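Local coordinates for protein GH61E (Thielavia terrestris, PDB 3EJA) that probably acts as a copper-dependent lytic polysaccharide monooxygenase of family AA9, oxidatively cleaving glycosidic bonds in crystalline and amorphous polysaccharides, at residues A[71-76]-A[135-140]; A[59-64]-A[116-121]; A[83-88]-A[129-134]. One frame throughout, in Å; residues are numbered along the deposited sequence.

Contact 1 of 3, residues A[71-76]-A[135-140]; sequences PVQFYM and RAEQIG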
loop_
_atom_site.group_PDB
_atom_site.type_symbol
_atom_site.label_atom_id
_atom_site.label_comp_id
_atom_site.label_asym_id
_atom_site.label_seq_id
_atom_site.Cartn_x
_atom_site.Cartn_y
_atom_site.Cartn_z
ATOM N N PRO A 71 -2.136 2.576 -10.346
ATOM C CA PRO A 71 -1.810 1.274 -9.772
ATOM C C PRO A 71 -2.203 1.112 -8.298
ATOM O O PRO A 71 -2.217 2.090 -7.536
ATOM C CB PRO A 71 -0.282 1.225 -9.884
ATOM C CG PRO A 71 0.133 2.658 -9.742
ATOM C CD PRO A 71 -0.944 3.447 -10.444
ATOM N N VAL A 72 -2.499 -0.132 -7.928
ATOM C CA VAL A 72 -2.633 -0.563 -6.538
ATOM C C VAL A 72 -1.380 -1.362 -6.188
ATOM O O VAL A 72 -0.949 -2.244 -6.953
ATOM C CB VAL A 72 -3.907 -1.442 -6.336
ATOM C CG1 VAL A 72 -3.898 -2.144 -4.968
ATOM C CG2 VAL A 72 -5.167 -0.594 -6.487
ATOM N N GLN A 73 -0.783 -1.046 -5.038
ATOM C CA GLN A 73 0.383 -1.772 -4.550
ATOM C C GLN A 73 0.229 -2.062 -3.060
ATOM O O GLN A 73 -0.404 -1.282 -2.341
ATOM C CB GLN A 73 1.667 -0.967 -4.821
ATOM C CG GLN A 73 1.755 -0.424 -6.270
ATOM C CD GLN A 73 3.135 0.065 -6.653
ATOM O OE1 GLN A 73 3.692 -0.377 -7.655
ATOM N NE2 GLN A 73 3.699 0.978 -5.858
ATOM N N PHE A 74 0.776 -3.195 -2.613
ATOM C CA PHE A 74 0.793 -3.533 -1.183
ATOM C C PHE A 74 2.221 -3.809 -0.723
ATOM O O PHE A 74 2.992 -4.448 -1.438
ATOM C CB PHE A 74 -0.120 -4.739 -0.875
ATOM C CG PHE A 74 -1.580 -4.463 -1.120
ATOM C CD1 PHE A 74 -2.353 -3.822 -0.153
ATOM C CD2 PHE A 74 -2.172 -4.814 -2.335
ATOM C CE1 PHE A 74 -3.701 -3.543 -0.378
ATOM C CE2 PHE A 74 -3.514 -4.531 -2.578
ATOM C CZ PHE A 74 -4.284 -3.896 -1.601
ATOM N N TYR A 75 2.562 -3.310 0.465
ATOM C CA TYR A 75 3.858 -3.572 1.076
ATOM C C TYR A 75 3.661 -4.142 2.482
ATOM O O TYR A 75 2.605 -3.979 3.084
ATOM C CB TYR A 75 4.674 -2.285 1.211
ATOM C CG TYR A 75 5.128 -1.597 -0.064
ATOM C CD1 TYR A 75 4.218 -0.920 -0.894
ATOM C CD2 TYR A 75 6.478 -1.560 -0.398
ATOM C CE1 TYR A 75 4.655 -0.240 -2.056
ATOM C CE2 TYR A 75 6.928 -0.893 -1.547
ATOM C CZ TYR A 75 6.020 -0.237 -2.365
ATOM O OH TYR A 75 6.496 0.422 -3.473
ATOM N N MET A 76 4.691 -4.804 2.997
ATOM C CA MET A 76 4.694 -5.305 4.368
ATOM C C MET A 76 5.996 -4.931 5.081
ATOM O O MET A 76 7.015 -4.700 4.433
ATOM C CB MET A 76 4.515 -6.826 4.386
ATOM C CG MET A 76 3.140 -7.304 3.912
ATOM S SD MET A 76 3.031 -9.100 3.848
ATOM C CE MET A 76 2.723 -9.468 5.592
ATOM N N ARG A 135 0.741 -2.311 4.300
ATOM C CA ARG A 135 0.443 -1.000 3.742
ATOM C C ARG A 135 -0.330 -1.135 2.433
ATOM O O ARG A 135 0.135 -1.814 1.506
ATOM C CB ARG A 135 1.750 -0.224 3.530
ATOM C CG ARG A 135 1.605 1.137 2.861
ATOM C CD ARG A 135 2.985 1.774 2.646
ATOM N NE ARG A 135 2.883 3.086 1.999
ATOM C CZ ARG A 135 2.863 3.270 0.678
ATOM N NH1 ARG A 135 2.962 2.234 -0.148
ATOM N NH2 ARG A 135 2.756 4.493 0.178
ATOM N N ALA A 136 -1.502 -0.493 2.377
ATOM C CA ALA A 136 -2.327 -0.428 1.159
ATOM C C ALA A 136 -2.079 0.897 0.482
ATOM O O ALA A 136 -1.990 1.932 1.149
ATOM C CB ALA A 136 -3.814 -0.563 1.489
ATOM N N GLU A 137 -1.950 0.863 -0.842
ATOM C CA GLU A 137 -1.739 2.062 -1.615
ATOM C C GLU A 137 -2.475 2.004 -2.952
ATOM O O GLU A 137 -2.444 0.978 -3.624
ATOM C CB GLU A 137 -0.238 2.216 -1.859
ATOM C CG GLU A 137 0.168 3.239 -2.887
ATOM C CD GLU A 137 1.652 3.182 -3.137
ATOM O OE1 GLU A 137 2.373 3.947 -2.487
ATOM O OE2 GLU A 137 2.102 2.344 -3.940
ATOM N N GLN A 138 -3.127 3.103 -3.326
ATOM C CA GLN A 138 -3.514 3.321 -4.724
ATOM C C GLN A 138 -3.049 4.715 -5.112
ATOM O O GLN A 138 -3.164 5.650 -4.325
ATOM C CB GLN A 138 -5.018 3.151 -4.960
ATOM C CG GLN A 138 -5.386 2.895 -6.445
ATOM C CD GLN A 138 -5.796 4.146 -7.206
ATOM O OE1 GLN A 138 -6.116 5.183 -6.611
ATOM N NE2 GLN A 138 -5.829 4.040 -8.547
ATOM N N ILE A 139 -2.483 4.825 -6.312
ATOM C CA ILE A 139 -1.946 6.093 -6.795
ATOM C C ILE A 139 -2.811 6.618 -7.937
ATOM O O ILE A 139 -2.737 6.111 -9.059
ATOM C CB ILE A 139 -0.460 5.952 -7.257
ATOM C CG1 ILE A 139 0.352 5.142 -6.235
ATOM C CG2 ILE A 139 0.152 7.333 -7.515
ATOM C CD1 ILE A 139 1.777 4.790 -6.681
ATOM N N GLY A 140 -3.630 7.625 -7.642
ATOM C CA GLY A 140 -4.464 8.284 -8.655
ATOM C C GLY A 140 -3.600 9.143 -9.554
ATOM O O GLY A 140 -2.908 10.056 -9.070
#

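Contact 2 of 3, residues A[59-64]-A[116-121]; sequences TYWANP and KSSFAV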
loop_
_atom_site.group_PDB
_atom_site.type_symbol
_atom_site.label_atom_id
_atom_site.label_comp_id
_atom_site.label_asym_id
_atom_site.label_seq_id
_atom_site.Cartn_x
_atom_site.Cartn_y
_atom_site.Cartn_z
ATOM N N THR A 59 -7.941 -9.852 2.487
ATOM C CA THR A 59 -8.764 -8.948 1.690
ATOM C C THR A 59 -8.632 -7.536 2.244
ATOM O O THR A 59 -8.931 -7.293 3.420
ATOM C CB THR A 59 -10.249 -9.402 1.673
ATOM O OG1 THR A 59 -10.337 -10.682 1.029
ATOM C CG2 THR A 59 -11.115 -8.404 0.920
ATOM N N TYR A 60 -8.157 -6.611 1.411
ATOM C CA TYR A 60 -8.105 -5.203 1.798
ATOM C C TYR A 60 -9.224 -4.472 1.072
ATOM O O TYR A 60 -9.379 -4.608 -0.153
ATOM C CB TYR A 60 -6.737 -4.580 1.474
ATOM C CG TYR A 60 -6.154 -3.686 2.576
ATOM C CD1 TYR A 60 -6.866 -2.600 3.081
ATOM C CD2 TYR A 60 -4.874 -3.931 3.087
ATOM C CE1 TYR A 60 -6.326 -1.777 4.082
ATOM C CE2 TYR A 60 -4.321 -3.118 4.096
ATOM C CZ TYR A 60 -5.048 -2.039 4.575
ATOM O OH TYR A 60 -4.502 -1.236 5.551
ATOM N N TRP A 61 -10.018 -3.721 1.830
ATOM C CA TRP A 61 -11.200 -3.054 1.286
ATOM C C TRP A 61 -10.938 -1.575 1.068
ATOM O O TRP A 61 -10.351 -0.914 1.925
ATOM C CB TRP A 61 -12.407 -3.221 2.220
ATOM C CG TRP A 61 -12.910 -4.625 2.333
ATOM C CD1 TRP A 61 -12.532 -5.564 3.253
ATOM C CD2 TRP A 61 -13.897 -5.256 1.498
ATOM N NE1 TRP A 61 -13.220 -6.737 3.047
ATOM C CE2 TRP A 61 -14.064 -6.578 1.977
ATOM C CE3 TRP A 61 -14.661 -4.829 0.398
ATOM C CZ2 TRP A 61 -14.956 -7.489 1.384
ATOM C CZ3 TRP A 61 -15.555 -5.735 -0.189
ATOM C CH2 TRP A 61 -15.686 -7.048 0.304
ATOM N N ALA A 62 -11.370 -1.070 -0.085
ATOM C CA ALA A 62 -11.401 0.368 -0.342
ATOM C C ALA A 62 -12.847 0.855 -0.274
ATOM O O ALA A 62 -13.778 0.098 -0.581
ATOM C CB ALA A 62 -10.787 0.679 -1.704
ATOM N N ASN A 63 -13.032 2.107 0.136
ATOM C CA ASN A 63 -14.369 2.671 0.299
ATOM C C ASN A 63 -14.494 4.086 -0.259
ATOM O O ASN A 63 -13.778 4.985 0.187
ATOM C CB ASN A 63 -14.797 2.627 1.769
ATOM C CG ASN A 63 -16.243 3.020 1.960
ATOM O OD1 ASN A 63 -16.629 4.160 1.705
ATOM N ND2 ASN A 63 -17.055 2.074 2.395
ATOM N N PRO A 64 -15.442 4.297 -1.204
ATOM C CA PRO A 64 -16.471 3.339 -1.668
ATOM C C PRO A 64 -15.935 2.234 -2.591
ATOM O O PRO A 64 -16.422 1.100 -2.551
ATOM C CB PRO A 64 -17.456 4.241 -2.428
ATOM C CG PRO A 64 -16.613 5.339 -2.963
ATOM C CD PRO A 64 -15.560 5.598 -1.894
ATOM N N LYS A 116 -13.478 -1.502 -8.302
ATOM C CA LYS A 116 -13.400 -2.550 -7.285
ATOM C C LYS A 116 -13.292 -1.989 -5.861
ATOM O O LYS A 116 -12.669 -0.956 -5.631
ATOM C CB LYS A 116 -12.212 -3.494 -7.533
ATOM C CG LYS A 116 -12.431 -4.609 -8.563
ATOM C CD LYS A 116 -11.089 -5.254 -8.982
ATOM C CE LYS A 116 -10.350 -5.949 -7.827
ATOM N NZ LYS A 116 -11.098 -7.085 -7.204
ATOM N N SER A 117 -13.898 -2.699 -4.914
ATOM C CA SER A 117 -13.770 -2.366 -3.490
ATOM C C SER A 117 -12.925 -3.399 -2.752
ATOM O O SER A 117 -12.281 -3.083 -1.751
ATOM C CB SER A 117 -15.150 -2.278 -2.831
ATOM O OG SER A 117 -16.009 -1.397 -3.529
ATOM N N SER A 118 -12.942 -4.631 -3.255
ATOM C CA SER A 118 -12.283 -5.768 -2.621
ATOM C C SER A 118 -10.984 -6.157 -3.337
ATOM O O SER A 118 -10.996 -6.432 -4.536
ATOM C CB SER A 118 -13.246 -6.960 -2.611
ATOM O OG SER A 118 -12.627 -8.107 -2.076
ATOM N N PHE A 119 -9.882 -6.202 -2.584
ATOM C CA PHE A 119 -8.563 -6.509 -3.142
ATOM C C PHE A 119 -7.873 -7.677 -2.451
ATOM O O PHE A 119 -7.706 -7.681 -1.230
ATOM C CB PHE A 119 -7.678 -5.251 -3.141
ATOM C CG PHE A 119 -8.167 -4.192 -4.078
ATOM C CD1 PHE A 119 -9.184 -3.315 -3.694
ATOM C CD2 PHE A 119 -7.652 -4.101 -5.368
ATOM C CE1 PHE A 119 -9.660 -2.349 -4.578
ATOM C CE2 PHE A 119 -8.119 -3.130 -6.256
ATOM C CZ PHE A 119 -9.119 -2.256 -5.858
ATOM N N ALA A 120 -7.480 -8.663 -3.256
ATOM C CA ALA A 120 -6.792 -9.866 -2.781
ATOM C C ALA A 120 -5.285 -9.644 -2.608
ATOM O O ALA A 120 -4.566 -9.390 -3.583
ATOM C CB ALA A 120 -7.067 -11.038 -3.736
ATOM N N VAL A 121 -4.819 -9.727 -1.361
ATOM C CA VAL A 121 -3.397 -9.525 -1.051
ATOM C C VAL A 121 -2.757 -10.849 -0.669
ATOM O O VAL A 121 -3.067 -11.403 0.393
ATOM C CB VAL A 121 -3.152 -8.511 0.097
ATOM C CG1 VAL A 121 -1.662 -8.173 0.199
ATOM C CG2 VAL A 121 -3.974 -7.247 -0.106
#

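Contact 3 of 3, residues A[83-88]-A[129-134]; sequences EDINSW and SGYYLL. With SO4 (sulfate ion), chain H.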
loop_
_atom_site.group_PDB
_atom_site.type_symbol
_atom_site.label_atom_id
_atom_site.label_comp_id
_atom_site.label_asym_id
_atom_site.label_seq_id
_atom_site.Cartn_x
_atom_site.Cartn_y
_atom_site.Cartn_z
ATOM N N GLU A 83 9.442 -6.363 20.056
ATOM C CA GLU A 83 8.642 -5.157 19.868
ATOM C C GLU A 83 7.143 -5.442 19.881
ATOM O O GLU A 83 6.705 -6.551 19.574
ATOM C CB GLU A 83 9.020 -4.483 18.553
ATOM C CG GLU A 83 9.272 -3.002 18.669
ATOM C CD GLU A 83 10.710 -2.687 19.035
ATOM O OE1 GLU A 83 11.614 -3.445 18.611
ATOM O OE2 GLU A 83 10.935 -1.679 19.743
ATOM N N ASP A 84 6.368 -4.417 20.232
ATOM C CA ASP A 84 4.914 -4.491 20.269
ATOM C C ASP A 84 4.352 -3.846 19.001
ATOM O O ASP A 84 4.694 -2.710 18.671
ATOM C CB ASP A 84 4.396 -3.758 21.509
ATOM C CG ASP A 84 2.901 -3.943 21.738
ATOM O OD1 ASP A 84 2.136 -4.161 20.777
ATOM O OD2 ASP A 84 2.480 -3.844 22.911
ATOM N N ILE A 85 3.495 -4.584 18.298
ATOM C CA ILE A 85 2.814 -4.090 17.091
ATOM C C ILE A 85 2.123 -2.735 17.313
ATOM O O ILE A 85 2.115 -1.886 16.419
ATOM C CB ILE A 85 1.807 -5.155 16.504
ATOM C CG1 ILE A 85 0.994 -4.602 15.320
ATOM C CG2 ILE A 85 0.843 -5.657 17.563
ATOM C CD1 ILE A 85 1.666 -4.706 13.983
ATOM N N ASN A 86 1.560 -2.531 18.507
ATOM C CA ASN A 86 0.855 -1.280 18.819
ATOM C C ASN A 86 1.736 -0.034 18.907
ATOM O O ASN A 86 1.245 1.089 18.748
ATOM C CB ASN A 86 0.043 -1.426 20.104
ATOM C CG ASN A 86 -1.089 -2.422 19.966
ATOM O OD1 ASN A 86 -1.828 -2.417 18.980
ATOM N ND2 ASN A 86 -1.226 -3.291 20.958
ATOM N N SER A 87 3.029 -0.219 19.159
ATOM C CA SER A 87 3.934 0.928 19.268
ATOM C C SER A 87 5.017 0.977 18.191
ATOM O O SER A 87 5.826 1.902 18.173
ATOM C CB SER A 87 4.558 1.005 20.668
ATOM O OG SER A 87 5.280 -0.172 20.968
ATOM N N TRP A 88 5.021 -0.010 17.293
ATOM C CA TRP A 88 6.022 -0.088 16.222
ATOM C C TRP A 88 5.451 0.493 14.927
ATOM O O TRP A 88 4.361 0.112 14.497
ATOM C CB TRP A 88 6.475 -1.535 16.013
ATOM C CG TRP A 88 7.705 -1.658 15.170
ATOM C CD1 TRP A 88 9.000 -1.483 15.579
ATOM C CD2 TRP A 88 7.767 -1.965 13.770
ATOM N NE1 TRP A 88 9.862 -1.670 14.522
ATOM C CE2 TRP A 88 9.134 -1.972 13.402
ATOM C CE3 TRP A 88 6.803 -2.250 12.794
ATOM C CZ2 TRP A 88 9.560 -2.253 12.097
ATOM C CZ3 TRP A 88 7.228 -2.534 11.497
ATOM C CH2 TRP A 88 8.592 -2.530 11.161
ATOM N N SER A 129 7.466 -15.923 10.306
ATOM C CA SER A 129 6.322 -15.697 11.185
ATOM C C SER A 129 6.576 -14.478 12.065
ATOM O O SER A 129 7.722 -14.165 12.399
ATOM C CB SER A 129 6.050 -16.913 12.074
ATOM O OG SER A 129 5.489 -17.976 11.327
ATOM N N GLY A 130 5.503 -13.796 12.437
ATOM C CA GLY A 130 5.605 -12.641 13.319
ATOM C C GLY A 130 4.533 -11.619 13.035
ATOM O O GLY A 130 3.637 -11.860 12.220
ATOM N N TYR A 131 4.623 -10.481 13.720
ATOM C CA TYR A 131 3.700 -9.370 13.504
ATOM C C TYR A 131 4.180 -8.489 12.363
ATOM O O TYR A 131 5.379 -8.269 12.201
ATOM C CB TYR A 131 3.527 -8.547 14.778
ATOM C CG TYR A 131 2.822 -9.310 15.873
ATOM C CD1 TYR A 131 3.531 -10.156 16.732
ATOM C CD2 TYR A 131 1.444 -9.200 16.043
ATOM C CE1 TYR A 131 2.881 -10.869 17.732
ATOM C CE2 TYR A 131 0.788 -9.904 17.041
ATOM C CZ TYR A 131 1.513 -10.736 17.880
ATOM O OH TYR A 131 0.874 -11.433 18.873
ATOM N N TYR A 132 3.228 -8.001 11.570
ATOM C CA TYR A 132 3.529 -7.180 10.399
ATOM C C TYR A 132 2.574 -5.997 10.271
ATOM O O TYR A 132 1.416 -6.056 10.711
ATOM C CB TYR A 132 3.422 -8.013 9.115
ATOM C CG TYR A 132 4.553 -8.986 8.845
ATOM C CD1 TYR A 132 4.592 -10.245 9.463
ATOM C CD2 TYR A 132 5.551 -8.673 7.924
ATOM C CE1 TYR A 132 5.616 -11.148 9.190
ATOM C CE2 TYR A 132 6.582 -9.563 7.645
ATOM C CZ TYR A 132 6.609 -10.802 8.284
ATOM O OH TYR A 132 7.622 -11.689 8.002
ATOM N N LEU A 133 3.069 -4.923 9.662
ATOM C CA LEU A 133 2.204 -3.890 9.127
ATOM C C LEU A 133 2.022 -4.186 7.636
ATOM O O LEU A 133 2.979 -4.548 6.948
ATOM C CB LEU A 133 2.819 -2.497 9.323
ATOM C CG LEU A 133 2.982 -1.926 10.738
ATOM C CD1 LEU A 133 3.793 -0.624 10.726
ATOM C CD2 LEU A 133 1.624 -1.712 11.411
ATOM N N LEU A 134 0.789 -4.045 7.161
ATOM C CA LEU A 134 0.463 -4.226 5.755
ATOM C C LEU A 134 -0.041 -2.893 5.200
ATOM O O LEU A 134 -1.106 -2.399 5.590
ATOM C CB LEU A 134 -0.588 -5.333 5.584
ATOM C CG LEU A 134 -1.200 -5.550 4.190
ATOM C CD1 LEU A 134 -0.148 -6.011 3.161
ATOM C CD2 LEU A 134 -2.357 -6.545 4.284
HETATM S S SO4 H . 12.786 -0.181 15.232
HETATM O O1 SO4 H . 14.240 -0.031 15.181
HETATM O O2 SO4 H . 12.211 0.245 13.952
HETATM O O3 SO4 H . 12.446 -1.578 15.493
HETATM O O4 SO4 H . 12.240 0.651 16.308
#

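Contact 1 of 3, residues A[71-76]-A[135-140]
Arg-135 pairs with Tyr-75 in an antiparallel strand pairing at the core of the fibronectin type III-like beta-sandwich. Its chain runs extended as far as NE, and the guanidinium, turned at the end (chi4 -88°), brings NH1 3.5 Å from CD1 of Tyr-75, its plane 79° from the ring. On the other side of the sheet, CB of Ala-136 sits 3.5 Å from CE1 of Phe-74; the ring packs on Phe-119 and Val-121 of strand 118-122, the alanine against Tyr-60. Glu-137 returns to the arginine's side: OE1 takes NH2 of Arg-135 in a salt bridge of 2.7 Å, met from above the carboxylate plane, while OE2 accepts from NE2 of Gln-73. That amide lies nearly coplanar with the carboxylate, 22° apart, and the hydroxyl of Tyr-179 is also hydrogen-bonded to OE2, so the buried charge is probably well compensated. Gln-138 turns to the Ala-136 side, its CG 3.5 Å from CG2 of Val-72, and its OE1 bonds the hydroxyl of Tyr-2, close to the metal ligands His-68 and Tyr-153. Ile-139 closes the pairing: its N reaches O of Pro-71 at 3.0 Å, and its CD1 lies 4.1 Å from CG of Pro-71.

Contact 2 of 3, residues A[59-64]-A[116-121]
The indole of Trp-61 carries two groups of the sheet on one face: CB of Ser-118, from across the strand pair, and CG2 of Thr-59, from its own strand. The serine methylene makes a CH-pi contact, 3.9 Å from the centroid of the six-membered ring and 25° off its normal. The indole is swung over its neighbour by a first torsion that sets CG opposite the carbonyl carbon (chi1 -67°). Its NE1 bonds the carbonyl of Asn-8, and Arg-6 makes a cation-pi contact with the ring, tying Trp-61 to strand 3-7 as well.

Phe-119 lies on the other side of the sheet. The carbonyl O of Tyr-60 meets its ring edge in plane, CE1 of Phe-119 comes within 4.3 Å of CB of Ala-62, and Trp-4 joins it edge-to-face. Farther along, CG2 of Val-121 rests 4.2 Å from CB of Tyr-60, whose own hydroxyl leads off to Ser-155.

Between these two layers the backbones pair antiparallel. Tyr-60 and Phe-119 exchange N-H...O bonds in both directions, and the N of Ala-62 donates to O of Ser-117 at 2.8 Å. Beyond this regular pairing, in the conformer given here, one of two modelled, OG of Ser-117 donates to O of Pro-64 at 2.7 Å, beside the cis peptide that precedes Pro-64. Lys-116 folds back over its own segment, where NZ donates to O of Ser-118.

With Trp-61 and Ser-118 on one side and Tyr-60, Phe-119 and Val-121 on the other, this is an antiparallel strand pair, with 118-122 at the edge of the three-stranded sheet (3-7, 57-63, 118-122), whose inner side packs on strands 72-78 and 130-140 of the other sheet of the AA9 beta-sandwich.

Contact 3 of 3, residues A[83-88]-A[129-134]
Ile-85 turns its CG1 branch opposite the backbone N (chi1 175°) and then bends at chi2, 85°, which carries CD1 to the strand: 3.5 Å from O of Tyr-132 and 3.9 Å from CD2 of Leu-133. That leaves CG2 between the backbone N and the carbonyl carbon, where it meets CD2 of Tyr-131 at 3.9 Å, the two side chains crossing at about a right angle. Trp-88 has its CG likewise opposite the backbone N, and CE3 of the indole lies 4.0 Å from CD1 of Leu-133. Each branch of Leu-133 thus has a partner: CD2 the isoleucine, CD1 the indole. At the far edge of that ring, NE1 donates in plane to O3 of a sulfate at 2.8 Å, an ion probably from the crystallisation liquor. An alanine in place of Trp-88 would probably leave CD1 of Leu-133 without its aromatic neighbour and the sulfate without this donor. The loop is shaped by an Asx turn, in which OD1 of Asp-84 accepts from N of Asn-86. An N-acetylglucosamine also touches Tyr-131. The contact is apolar, with no hydrogen bond across it, and joins the loop between strands 72-78 and 96-100 to strand 130-140 of the beta-sandwich, away from the metal site.

How the contacts relate
Contact 1 lies deepest, about 3 Å between its centre and that of the chain, whereas contacts 2 and 3 sit at about 12 and 16 Å. Contact 3, though farthest out, is still largely buried; contact 2 is partly exposed on its outer face. Contacts 1 and 2 belong to opposing sheets of the sandwich and meet face to face, with CE1 of Phe-74 3.7 Å from CD2 of Tyr-60. Contacts 1 and 3 share strand 130-140: its 135-140 part pairs within the core, its 129-134 part receives a loop. Chemistry follows place: contact 1 combines backbone pairing with a buried charge network, contact 2 adds an interior apolar face, contact 3 relies on apolar side chains.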